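Local atomic coordinates of TRAP dicarboxylate transporter-DctP subunit (Desulfovibrio desulfuricans subsp. desulfuricans, PDB entry 4NHB), a protein that binds sn-glycerol-3-phosphate as a periplasmic solute-binding protein and probably delivers it to a TRAP transporter in the inner membrane. Residues L106-L111 and R308-F313. Numbering follows the deposited sequence.
Sequences LETPML and RSWKLF. With G3P (sn-glycerol-3-phosphate), chain P.
The indole N-H of W310 donates to the carbonyl of P109, NE1 to O 2.8 Å. The acceptor lies only 3° out of the indole plane, but the N-H...O angle of 147° shows a bent bond. T108 CG2 lies above the plane of the same ring, offset toward its rim, 3.4 Å from W310 NE1. With OG1 beside the backbone N (chi1 -61°), CG2 stands anti to that N and points at the indole, while OG1 bonds back to the carbonyl of M105. Beside this, P109 CD meets the edge of the F313 ring near its plane, 3.8 Å from CZ, and P109 CG rests 3.7 Å from S309 OG, whose hydroxyl is held by G306 O. The P109 carbonyl belongs to a type II turn from T108 to L111; W310 sits in a type I turn from R308 to K311, and F313 follows in helix 311-316. L324 of helix 320-329 touches both T108 and W310. One residue before T108, the carboxylate of E107 reaches the ligand: its OE2 accepts from G3P O1 at 2.7 Å and from I237 N, while OE1 bonds T94 and Y178. The contact joins this loop to the start of helix 311-316, next to the ligand site of a TRAP-type periplasmic solute-binding protein.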
loop_
_atom_site.group_PDB
_atom_site.type_symbol
_atom_site.label_atom_id
_atom_site.label_comp_id
_atom_site.label_asym_id
_atom_site.label_seq_id
_atom_site.Cartn_x
_atom_site.Cartn_y
_atom_site.Cartn_z
ATOM N N LEU A 106 -5.693 -0.277 -7.679
ATOM C CA LEU A 106 -5.663 -0.997 -6.402
ATOM C C LEU A 106 -6.038 -0.045 -5.261
ATOM O O LEU A 106 -6.602 -0.470 -4.256
ATOM C CB LEU A 106 -4.289 -1.634 -6.148
ATOM C CG LEU A 106 -3.917 -2.843 -7.054
ATOM C CD1 LEU A 106 -2.419 -3.242 -7.018
ATOM C CD2 LEU A 106 -4.732 -4.044 -6.709
ATOM N N GLU A 107 -5.718 1.243 -5.430
ATOM C CA GLU A 107 -6.004 2.272 -4.426
ATOM C C GLU A 107 -6.976 3.379 -4.918
ATOM O O GLU A 107 -6.862 4.522 -4.533
ATOM C CB GLU A 107 -4.670 2.862 -3.908
ATOM C CG GLU A 107 -3.818 1.836 -3.206
ATOM C CD GLU A 107 -2.501 2.351 -2.639
ATOM O OE1 GLU A 107 -2.018 3.425 -3.072
ATOM O OE2 GLU A 107 -1.937 1.643 -1.751
ATOM N N THR A 108 -7.949 2.991 -5.748
ATOM C CA THR A 108 -9.003 3.895 -6.259
ATOM C C THR A 108 -9.660 4.610 -5.110
ATOM O O THR A 108 -10.192 3.969 -4.182
ATOM C CB THR A 108 -10.088 3.087 -7.027
ATOM O OG1 THR A 108 -9.498 2.423 -8.135
ATOM C CG2 THR A 108 -11.243 3.968 -7.515
ATOM N N PRO A 109 -9.592 5.954 -5.109
ATOM C CA PRO A 109 -10.184 6.637 -3.965
ATOM C C PRO A 109 -11.687 6.399 -3.887
ATOM O O PRO A 109 -12.330 6.302 -4.916
ATOM C CB PRO A 109 -9.863 8.108 -4.234
ATOM C CG PRO A 109 -8.616 8.078 -5.076
ATOM C CD PRO A 109 -8.764 6.857 -5.928
ATOM N N MET A 110 -12.216 6.274 -2.686
ATOM C CA MET A 110 -13.665 6.159 -2.499
ATOM C C MET A 110 -14.266 4.914 -3.124
ATOM O O MET A 110 -15.439 4.916 -3.489
ATOM C CB MET A 110 -14.365 7.364 -3.142
ATOM C CG MET A 110 -13.815 8.685 -2.723
ATOM S SD MET A 110 -13.827 8.817 -0.939
ATOM C CE MET A 110 -15.412 8.089 -0.507
ATOM N N LEU A 111 -13.489 3.863 -3.298
ATOM C CA LEU A 111 -14.040 2.716 -4.027
ATOM C C LEU A 111 -14.648 1.648 -3.107
ATOM O O LEU A 111 -15.678 1.045 -3.443
ATOM C CB LEU A 111 -12.993 2.104 -4.928
ATOM C CG LEU A 111 -13.540 0.915 -5.736
ATOM C CD1 LEU A 111 -14.686 1.314 -6.678
ATOM C CD2 LEU A 111 -12.426 0.243 -6.500
ATOM N N ARG A 308 -13.989 12.893 -8.777
ATOM C CA ARG A 308 -13.320 13.588 -9.893
ATOM C C ARG A 308 -12.002 12.918 -10.265
ATOM O O ARG A 308 -11.633 12.812 -11.442
ATOM C CB ARG A 308 -13.027 15.060 -9.555
ATOM C CG ARG A 308 -14.222 15.989 -9.531
ATOM C CD ARG A 308 -13.803 17.457 -9.479
ATOM N NE ARG A 308 -13.172 17.836 -8.215
ATOM C CZ ARG A 308 -13.820 18.194 -7.108
ATOM N NH1 ARG A 308 -15.142 18.230 -7.081
ATOM N NH2 ARG A 308 -13.137 18.523 -6.014
ATOM N N SER A 309 -11.271 12.480 -9.246
ATOM C CA SER A 309 -9.943 11.934 -9.477
ATOM C C SER A 309 -9.982 10.665 -10.333
ATOM O O SER A 309 -8.966 10.271 -10.879
ATOM C CB SER A 309 -9.195 11.678 -8.145
ATOM O OG SER A 309 -9.880 10.784 -7.272
ATOM N N TRP A 310 -11.146 10.033 -10.467
ATOM C CA TRP A 310 -11.237 8.864 -11.337
ATOM C C TRP A 310 -10.970 9.187 -12.813
ATOM O O TRP A 310 -10.676 8.280 -13.594
ATOM C CB TRP A 310 -12.589 8.159 -11.188
ATOM C CG TRP A 310 -12.838 7.597 -9.810
ATOM C CD1 TRP A 310 -12.055 7.773 -8.694
ATOM C CD2 TRP A 310 -13.953 6.803 -9.397
ATOM N NE1 TRP A 310 -12.613 7.112 -7.620
ATOM C CE2 TRP A 310 -13.772 6.504 -8.034
ATOM C CE3 TRP A 310 -15.072 6.295 -10.056
ATOM C CZ2 TRP A 310 -14.689 5.737 -7.314
ATOM C CZ3 TRP A 310 -15.970 5.537 -9.348
ATOM C CH2 TRP A 310 -15.778 5.264 -7.987
ATOM N N LYS A 311 -11.059 10.456 -13.217
ATOM C CA LYS A 311 -10.716 10.787 -14.601
ATOM C C LYS A 311 -9.301 10.299 -14.874
ATOM O O LYS A 311 -8.993 9.804 -15.958
ATOM C CB LYS A 311 -10.811 12.294 -14.883
ATOM C CG LYS A 311 -10.268 12.709 -16.261
ATOM C CD LYS A 311 -10.185 14.245 -16.415
ATOM C CE LYS A 311 -9.265 14.711 -17.579
ATOM N NZ LYS A 311 -9.681 14.192 -18.929
ATOM N N LEU A 312 -8.429 10.422 -13.874
ATOM C CA LEU A 312 -7.078 9.928 -14.048
ATOM C C LEU A 312 -7.110 8.495 -14.590
ATOM O O LEU A 312 -6.325 8.149 -15.469
ATOM C CB LEU A 312 -6.281 9.974 -12.726
ATOM C CG LEU A 312 -5.005 9.127 -12.719
ATOM C CD1 LEU A 312 -4.063 9.682 -13.772
ATOM C CD2 LEU A 312 -4.329 9.088 -11.320
ATOM N N PHE A 313 -8.021 7.653 -14.084
ATOM C CA PHE A 313 -8.034 6.256 -14.483
ATOM C C PHE A 313 -8.690 6.063 -15.872
ATOM O O PHE A 313 -8.247 5.236 -16.685
ATOM C CB PHE A 313 -8.804 5.389 -13.475
ATOM C CG PHE A 313 -8.346 5.524 -12.043
ATOM C CD1 PHE A 313 -7.032 5.412 -11.703
ATOM C CD2 PHE A 313 -9.255 5.775 -11.042
ATOM C CE1 PHE A 313 -6.632 5.527 -10.379
ATOM C CE2 PHE A 313 -8.848 5.880 -9.723
ATOM C CZ PHE A 313 -7.542 5.768 -9.409
HETATM O O1 G3P P . 0.740 1.986 -2.226
HETATM C C1 G3P P . 1.271 3.278 -2.292
HETATM C C2 G3P P . 1.625 3.772 -0.884
HETATM O O2 G3P P . 2.552 2.892 -0.308
HETATM C C3 G3P P . 2.229 5.183 -0.976
HETATM O O1P G3P P . 2.003 5.851 0.224
HETATM O O4P G3P P . 3.379 4.475 1.687
HETATM O O2P G3P P . 4.428 6.494 0.547
HETATM O O3P G3P P . 2.828 6.826 2.430
HETATM P P G3P P . 3.242 5.914 1.279
#